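Local structure of diaminobutyrate-pyruvate transaminase and L-2,4-diaminobutyrate decarboxylase (Vibrio parahaemolyticus, 2QMA) at residues H189-Q192 against L196-Y199; L428-H433 against D437-N442. The protein probably uses pyridoxal 5'-phosphate to decarboxylate L-2,4-diaminobutyrate in this C-terminal domain of a longer protein that is also assigned a transaminase activity. One frame throughout, in Å; residues are numbered along the deposited sequence.

Contact 1. Residues H189-Q192 against L196-Y199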
ATOM      1  N   HIS A 189      26.242 -16.423  -0.821  1.00 13.81           N
ATOM      2  CA  HIS A 189      25.577 -16.404  -2.098  1.00 14.69           C
ATOM      3  C   HIS A 189      24.558 -15.255  -2.108  1.00 15.34           C
ATOM      4  O   HIS A 189      23.648 -15.245  -1.231  1.00 15.93           O
ATOM      5  CB  HIS A 189      24.823 -17.731  -2.275  1.00 15.15           C
ATOM      6  CG  HIS A 189      24.062 -17.846  -3.555  1.00 16.18           C
ATOM      7  ND1 HIS A 189      24.551 -18.524  -4.651  1.00 18.08           N
ATOM      8  CD2 HIS A 189      22.819 -17.421  -3.897  1.00 16.69           C
ATOM      9  CE1 HIS A 189      23.660 -18.471  -5.628  1.00 18.50           C
ATOM     10  NE2 HIS A 189      22.594 -17.822  -5.190  1.00 19.19           N
ATOM     11  N   SER A 190      24.707 -14.312  -3.057  1.00 14.37           N
ATOM     12  CA  SER A 190      23.738 -13.229  -3.224  1.00 13.35           C
ATOM     13  C   SER A 190      22.489 -13.701  -3.997  1.00 12.58           C
ATOM     14  O   SER A 190      22.526 -13.861  -5.225  1.00 11.49           O
ATOM     15  CB  SER A 190      24.340 -11.996  -3.905  1.00 13.37           C
ATOM     16  OG  SER A 190      23.306 -11.049  -4.121  1.00 11.84           O
ATOM     17  N   ILE A 191      21.410 -13.960  -3.271  1.00 11.64           N
ATOM     18  CA  ILE A 191      20.110 -14.238  -3.941  1.00 11.48           C
ATOM     19  C   ILE A 191      19.655 -13.024  -4.776  1.00 10.76           C
ATOM     20  O   ILE A 191      19.193 -13.167  -5.926  1.00  8.71           O
ATOM     21  CB  ILE A 191      19.022 -14.718  -2.948  1.00 11.67           C
ATOM     22  CG1 ILE A 191      19.440 -16.068  -2.349  1.00 12.73           C
ATOM     23  CG2 ILE A 191      17.595 -14.800  -3.671  1.00  9.32           C
ATOM     24  CD1 ILE A 191      18.383 -16.630  -1.371  1.00 14.25           C
ATOM     25  N   GLN A 192      19.916 -11.816  -4.266  1.00 10.49           N
ATOM     26  CA  GLN A 192      19.641 -10.629  -5.026  1.00 11.11           C
ATOM     27  C   GLN A 192      20.238 -10.687  -6.441  1.00 12.02           C
ATOM     28  O   GLN A 192      19.541 -10.390  -7.425  1.00 10.41           O
ATOM     29  CB  GLN A 192      20.152  -9.396  -4.279  1.00 10.22           C
ATOM     30  CG  GLN A 192      19.684  -8.085  -4.865  1.00 14.78           C
ATOM     31  CD  GLN A 192      20.511  -6.921  -4.342  1.00 20.75           C
ATOM     32  OE1 GLN A 192      21.741  -6.963  -4.364  1.00 21.82           O
ATOM     33  NE2 GLN A 192      19.838  -5.864  -3.907  1.00 23.39           N
ATOM     34  N   LEU A 196      17.945 -18.046  -6.308  1.00 12.45           N
ATOM     35  CA  LEU A 196      18.100 -19.024  -5.224  1.00 13.05           C
ATOM     36  C   LEU A 196      19.344 -19.904  -5.427  1.00 13.55           C
ATOM     37  O   LEU A 196      19.596 -20.336  -6.538  1.00 15.09           O
ATOM     38  CB  LEU A 196      16.832 -19.911  -5.160  1.00 12.08           C
ATOM     39  CG  LEU A 196      15.499 -19.214  -4.961  1.00 13.20           C
ATOM     40  CD1 LEU A 196      14.440 -20.346  -4.892  1.00 10.69           C
ATOM     41  CD2 LEU A 196      15.524 -18.265  -3.678  1.00 10.76           C
ATOM     42  N   PRO A 197      20.046 -20.248  -4.347  1.00 15.57           N
ATOM     43  CA  PRO A 197      21.152 -21.236  -4.382  1.00 15.92           C
ATOM     44  C   PRO A 197      20.650 -22.659  -4.736  1.00 16.25           C
ATOM     45  O   PRO A 197      19.440 -22.941  -4.597  1.00 15.38           O
ATOM     46  CB  PRO A 197      21.721 -21.127  -2.954  1.00 16.29           C
ATOM     47  CG  PRO A 197      20.530 -20.783  -2.093  1.00 18.08           C
ATOM     48  CD  PRO A 197      19.795 -19.774  -2.975  1.00 15.24           C
ATOM     49  N   ASP A 198      21.537 -23.560  -5.169  1.00 17.77           N
ATOM     50  CA  ASP A 198      21.103 -24.950  -5.510  1.00 19.32           C
ATOM     51  C   ASP A 198      20.538 -25.747  -4.331  1.00 18.77           C
ATOM     52  O   ASP A 198      19.746 -26.658  -4.519  1.00 19.35           O
ATOM     53  CB  ASP A 198      22.174 -25.820  -6.259  1.00 21.40           C
ATOM     54  CG  ASP A 198      21.562 -27.209  -6.765  1.00 22.90           C
ATOM     55  OD1 ASP A 198      20.640 -27.198  -7.607  1.00 26.82           O
ATOM     56  OD2 ASP A 198      21.948 -28.314  -6.293  1.00 27.77           O
ATOM     57  N   TYR A 199      20.912 -25.379  -3.108  1.00 17.91           N
ATOM     58  CA  TYR A 199      20.355 -26.025  -1.937  1.00 16.81           C
ATOM     59  C   TYR A 199      19.015 -25.436  -1.470  1.00 15.99           C
ATOM     60  O   TYR A 199      18.500 -25.822  -0.427  1.00 16.29           O
ATOM     61  CB  TYR A 199      21.381 -26.017  -0.792  1.00 16.71           C
ATOM     62  CG  TYR A 199      21.928 -24.647  -0.418  1.00 15.81           C
ATOM     63  CD1 TYR A 199      21.218 -23.804   0.452  1.00 16.66           C
ATOM     64  CD2 TYR A 199      23.153 -24.188  -0.923  1.00 13.55           C
ATOM     65  CE1 TYR A 199      21.708 -22.550   0.812  1.00 13.09           C
ATOM     66  CE2 TYR A 199      23.648 -22.932  -0.533  1.00 15.24           C
ATOM     67  CZ  TYR A 199      22.891 -22.128   0.328  1.00 14.38           C
ATOM     68  OH  TYR A 199      23.318 -20.874   0.713  1.00 14.75           O
TER

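Contact 2. Residues L428-H433 against D437-N442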
ATOM      1  N   LEU A 428     -14.564 -17.276  21.203  1.00 20.97           N
ATOM      2  CA  LEU A 428     -14.976 -18.358  20.330  1.00 20.11           C
ATOM      3  C   LEU A 428     -16.083 -19.162  21.000  1.00 20.23           C
ATOM      4  O   LEU A 428     -15.925 -19.674  22.117  1.00 19.37           O
ATOM      5  CB  LEU A 428     -13.769 -19.251  19.956  1.00 20.70           C
ATOM      6  CG  LEU A 428     -12.606 -18.574  19.213  1.00 19.12           C
ATOM      7  CD1 LEU A 428     -11.391 -19.485  19.026  1.00 25.11           C
ATOM      8  CD2 LEU A 428     -13.023 -17.990  17.833  1.00 23.97           C
ATOM      9  N   PHE A 429     -17.227 -19.239  20.319  1.00 21.17           N
ATOM     10  CA  PHE A 429     -18.428 -19.804  20.913  1.00 21.31           C
ATOM     11  C   PHE A 429     -19.412 -20.173  19.830  1.00 21.64           C
ATOM     12  O   PHE A 429     -19.167 -19.944  18.669  1.00 22.32           O
ATOM     13  CB  PHE A 429     -19.056 -18.774  21.859  1.00 21.60           C
ATOM     14  CG  PHE A 429     -19.721 -17.619  21.146  1.00 22.48           C
ATOM     15  CD1 PHE A 429     -21.121 -17.568  21.025  1.00 23.73           C
ATOM     16  CD2 PHE A 429     -18.965 -16.589  20.603  1.00 23.16           C
ATOM     17  CE1 PHE A 429     -21.757 -16.500  20.373  1.00 24.66           C
ATOM     18  CE2 PHE A 429     -19.585 -15.501  19.961  1.00 26.09           C
ATOM     19  CZ  PHE A 429     -20.986 -15.469  19.844  1.00 23.91           C
ATOM     20  N   ARG A 430     -20.533 -20.752  20.216  1.00 21.48           N
ATOM     21  CA  ARG A 430     -21.526 -21.128  19.233  1.00 22.56           C
ATOM     22  C   ARG A 430     -22.871 -21.090  19.905  1.00 22.26           C
ATOM     23  O   ARG A 430     -22.936 -21.169  21.134  1.00 22.70           O
ATOM     24  CB  ARG A 430     -21.227 -22.519  18.665  1.00 22.03           C
ATOM     25  CG  ARG A 430     -21.307 -23.656  19.659  1.00 23.87           C
ATOM     26  CD  ARG A 430     -21.200 -24.946  18.895  1.00 26.14           C
ATOM     27  NE  ARG A 430     -21.091 -26.122  19.744  1.00 28.71           N
ATOM     28  CZ  ARG A 430     -20.836 -27.343  19.276  1.00 31.52           C
ATOM     29  NH1 ARG A 430     -20.668 -27.537  17.970  1.00 31.62           N
ATOM     30  NH2 ARG A 430     -20.735 -28.369  20.110  1.00 32.09           N
ATOM     31  N   ALA A 431     -23.928 -20.874  19.113  1.00 23.11           N
ATOM     32  CA  ALA A 431     -25.291 -21.115  19.581  1.00 23.79           C
ATOM     33  C   ALA A 431     -25.488 -22.614  19.799  1.00 24.54           C
ATOM     34  O   ALA A 431     -25.010 -23.434  19.013  1.00 23.73           O
ATOM     35  CB  ALA A 431     -26.308 -20.586  18.577  1.00 23.99           C
ATOM     36  N   THR A 432     -26.194 -22.963  20.865  1.00 26.13           N
ATOM     37  CA  THR A 432     -26.400 -24.361  21.205  1.00 28.16           C
ATOM     38  C   THR A 432     -27.909 -24.729  21.171  1.00 29.06           C
ATOM     39  O   THR A 432     -28.770 -23.841  21.219  1.00 28.54           O
ATOM     40  CB  THR A 432     -25.684 -24.695  22.538  1.00 28.22           C
ATOM     41  OG1 THR A 432     -25.517 -26.107  22.660  1.00 29.57           O
ATOM     42  CG2 THR A 432     -26.456 -24.141  23.731  1.00 29.75           C
ATOM     43  N   HIS A 433     -28.210 -26.024  21.046  1.00 30.47           N
ATOM     44  CA  HIS A 433     -29.591 -26.558  20.978  1.00 31.82           C
ATOM     45  C   HIS A 433     -29.501 -28.065  21.245  1.00 33.42           C
ATOM     46  O   HIS A 433     -28.510 -28.696  20.843  1.00 33.40           O
ATOM     47  CB  HIS A 433     -30.192 -26.319  19.587  1.00 31.39           C
ATOM     48  CG  HIS A 433     -31.682 -26.528  19.516  1.00 30.22           C
ATOM     49  ND1 HIS A 433     -32.251 -27.687  19.030  1.00 26.65           N
ATOM     50  CD2 HIS A 433     -32.714 -25.724  19.866  1.00 29.52           C
ATOM     51  CE1 HIS A 433     -33.568 -27.589  19.091  1.00 26.50           C
ATOM     52  NE2 HIS A 433     -33.876 -26.405  19.589  1.00 27.03           N
ATOM     53  N   ASP A 437     -28.825 -29.477  14.251  1.00 34.66           N
ATOM     54  CA  ASP A 437     -27.445 -29.559  13.773  1.00 34.33           C
ATOM     55  C   ASP A 437     -26.804 -28.193  14.076  1.00 33.57           C
ATOM     56  O   ASP A 437     -27.262 -27.161  13.585  1.00 33.54           O
ATOM     57  CB  ASP A 437     -27.411 -29.900  12.279  1.00 33.95           C
ATOM     58  CG  ASP A 437     -25.990 -30.155  11.752  1.00 36.31           C
ATOM     59  OD1 ASP A 437     -25.027 -29.470  12.158  1.00 36.91           O
ATOM     60  OD2 ASP A 437     -25.832 -31.049  10.894  1.00 39.95           O
ATOM     61  N   LEU A 438     -25.787 -28.187  14.932  1.00 32.98           N
ATOM     62  CA  LEU A 438     -25.140 -26.944  15.349  1.00 32.44           C
ATOM     63  C   LEU A 438     -24.229 -26.369  14.280  1.00 32.37           C
ATOM     64  O   LEU A 438     -24.184 -25.156  14.099  1.00 31.99           O
ATOM     65  CB  LEU A 438     -24.382 -27.127  16.669  1.00 31.94           C
ATOM     66  CG  LEU A 438     -25.206 -27.753  17.804  1.00 31.74           C
ATOM     67  CD1 LEU A 438     -24.317 -27.985  19.009  1.00 30.28           C
ATOM     68  CD2 LEU A 438     -26.461 -26.928  18.157  1.00 27.81           C
ATOM     69  N   ASP A 439     -23.495 -27.229  13.574  1.00 32.31           N
ATOM     70  CA  ASP A 439     -22.653 -26.754  12.474  1.00 32.38           C
ATOM     71  C   ASP A 439     -23.522 -26.011  11.461  1.00 32.24           C
ATOM     72  O   ASP A 439     -23.154 -24.935  10.968  1.00 32.21           O
ATOM     73  CB  ASP A 439     -21.868 -27.907  11.810  1.00 32.76           C
ATOM     74  CG  ASP A 439     -20.665 -28.365  12.647  1.00 33.98           C
ATOM     75  OD1 ASP A 439     -20.262 -27.642  13.589  1.00 34.45           O
ATOM     76  OD2 ASP A 439     -20.099 -29.451  12.371  1.00 37.12           O
ATOM     77  N   GLU A 440     -24.695 -26.574  11.195  1.00 31.53           N
ATOM     78  CA  GLU A 440     -25.621 -26.010  10.229  1.00 30.86           C
ATOM     79  C   GLU A 440     -26.221 -24.719  10.760  1.00 30.00           C
ATOM     80  O   GLU A 440     -26.301 -23.733  10.027  1.00 29.78           O
ATOM     81  CB  GLU A 440     -26.721 -27.025   9.893  1.00 31.12           C
ATOM     82  CG  GLU A 440     -27.707 -26.541   8.845  1.00 34.01           C
ATOM     83  CD  GLU A 440     -29.068 -27.208   8.952  1.00 37.95           C
ATOM     84  OE1 GLU A 440     -29.144 -28.378   9.395  1.00 40.86           O
ATOM     85  OE2 GLU A 440     -30.070 -26.548   8.604  1.00 41.49           O
ATOM     86  N   LEU A 441     -26.632 -24.749  12.032  1.00 28.67           N
ATOM     87  CA  LEU A 441     -27.300 -23.627  12.687  1.00 27.53           C
ATOM     88  C   LEU A 441     -26.371 -22.426  12.767  1.00 26.71           C
ATOM     89  O   LEU A 441     -26.733 -21.327  12.368  1.00 25.86           O
ATOM     90  CB  LEU A 441     -27.791 -24.030  14.085  1.00 27.09           C
ATOM     91  CG  LEU A 441     -28.187 -22.918  15.057  1.00 28.04           C
ATOM     92  CD1 LEU A 441     -29.426 -22.182  14.540  1.00 29.36           C
ATOM     93  CD2 LEU A 441     -28.406 -23.428  16.477  1.00 27.44           C
ATOM     94  N   ASN A 442     -25.150 -22.649  13.244  1.00 26.57           N
ATOM     95  CA  ASN A 442     -24.204 -21.544  13.394  1.00 26.26           C
ATOM     96  C   ASN A 442     -23.690 -20.960  12.078  1.00 26.65           C
ATOM     97  O   ASN A 442     -23.478 -19.744  11.962  1.00 26.73           O
ATOM     98  CB  ASN A 442     -23.070 -21.924  14.353  1.00 25.88           C
ATOM     99  CG  ASN A 442     -23.538 -21.998  15.777  1.00 25.47           C
ATOM    100  OD1 ASN A 442     -23.593 -20.978  16.478  1.00 25.66           O
ATOM    101  ND2 ASN A 442     -23.886 -23.209  16.231  1.00 25.85           N
TER
HETATM  102  O   HOH W   1     -21.310 -25.734  15.681  1.00 33.66           O

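Contact 1. Residues H189-Q192 against L196-Y199
The turn around the short helix 191-194, on the way from helix 167-187 to strand 203-208, brings His-189 and Ile-191 against Leu-196 and Pro-197. Its central contact is of CH-pi type: Pro-197 CB stands 4.0 Å from the centroid of the His-189 ring and only 7° off the ring normal, so the carbon lies over the middle of the face. The imidazole is put there by chi1 of 179°, which sets CG opposite the backbone N of His-189, beside the carbonyl carbon. Pro-197 CB also lies over the rim of one face of the Tyr-199 ring, which places it between the two rings. Pro-197 CD meets Ile-191 CG1 at 3.8 Å. Further along, Leu-196 CD2 touches Ile-191 CD1 at 4.0 Å. No hydrogen bond joins the two segments directly. His-189 NE2, 3.6 Å from Pro-197 N, has its polar partner in the intervening Gly-195 O, while Ile-191 packs on Arg-179 and Ala-183 of helix 167-187. Leu-196 also packs on Leu-196 of the second subunit, and Gln-192 O is hydrogen-bonded to Ser-220 OG of that subunit, so the turn is part of the dimer interface. Since a carbonyl oxygen can only accept, the bond to Gly-195 requires a proton on NE2; it steadies an imidazole whose contact with Pro-197 is one of dispersion and CH-pi attraction.

Contact 2. Residues L428-H433 against D437-N442
Asn-442 ND2 is held by two carbonyl oxygens, one from each segment: Ala-431 O across the contact at 3.0 Å and Leu-438 O in its own helix at 2.9 Å. The first bond is nearly straight (N-H...O 174°) and lies in the Asn-442 amide plane, on a lone pair of Ala-431 O. Leu-438 O is met from above its carbonyl plane, while Asn-442 N approaches from the opposite face. The other end of the amide takes Ala-431 N, 2.7 Å from Asn-442 OD1, in a more bent bond that uses a lone pair. One side-chain amide thus pairs with both the N-H and the C=O of Ala-431, and these bonds and the one to Leu-438 O fix its rotation. This joins the last residue of strand 426-431, in a four-stranded antiparallel sheet, to Asn-442, one turn into helix 438-452; the axes of 428-431 and 438-442 run at 97° to each other. Asp-437 is the N-cap, its OD1 accepting from Glu-440 N. Beside the amide, Arg-430 leaves the strand with CG between the backbone N and carbonyl carbon (chi1 64°), and its guanidinium lies with Leu-438 CD1 over one face, 3.5 Å from Arg-430 CZ. Its NE forms a salt bridge with Glu-417. A water 3.0 Å from Arg-430 NH1 connects it to Asp-439 OD1, which also accepts from Thr-466 N. Leu-438 CD2 reaches 3.5 Å to His-433 N, and Leu-441 CD2 lies 4.1 Å from Ala-431 CB.

Both contacts are local: only three residues separate the paired segments in each, and both are partly buried and far from the centre of the chain. They hold different elements, however, with nearest atoms about 35 Å apart. Contact 1 folds a connection after helix 167-187 back on itself beside the second subunit; contact 2 joins the end of an inner strand to the helix that follows it, and no other chain touches it. The chemistry differs accordingly. Residues 189-192 and 196-199 meet through ring and aliphatic surfaces, without a hydrogen bond between them, whereas 428-433 and 437-442 are tied by two direct hydrogen bonds and a water bridge, with leucine packing alongside.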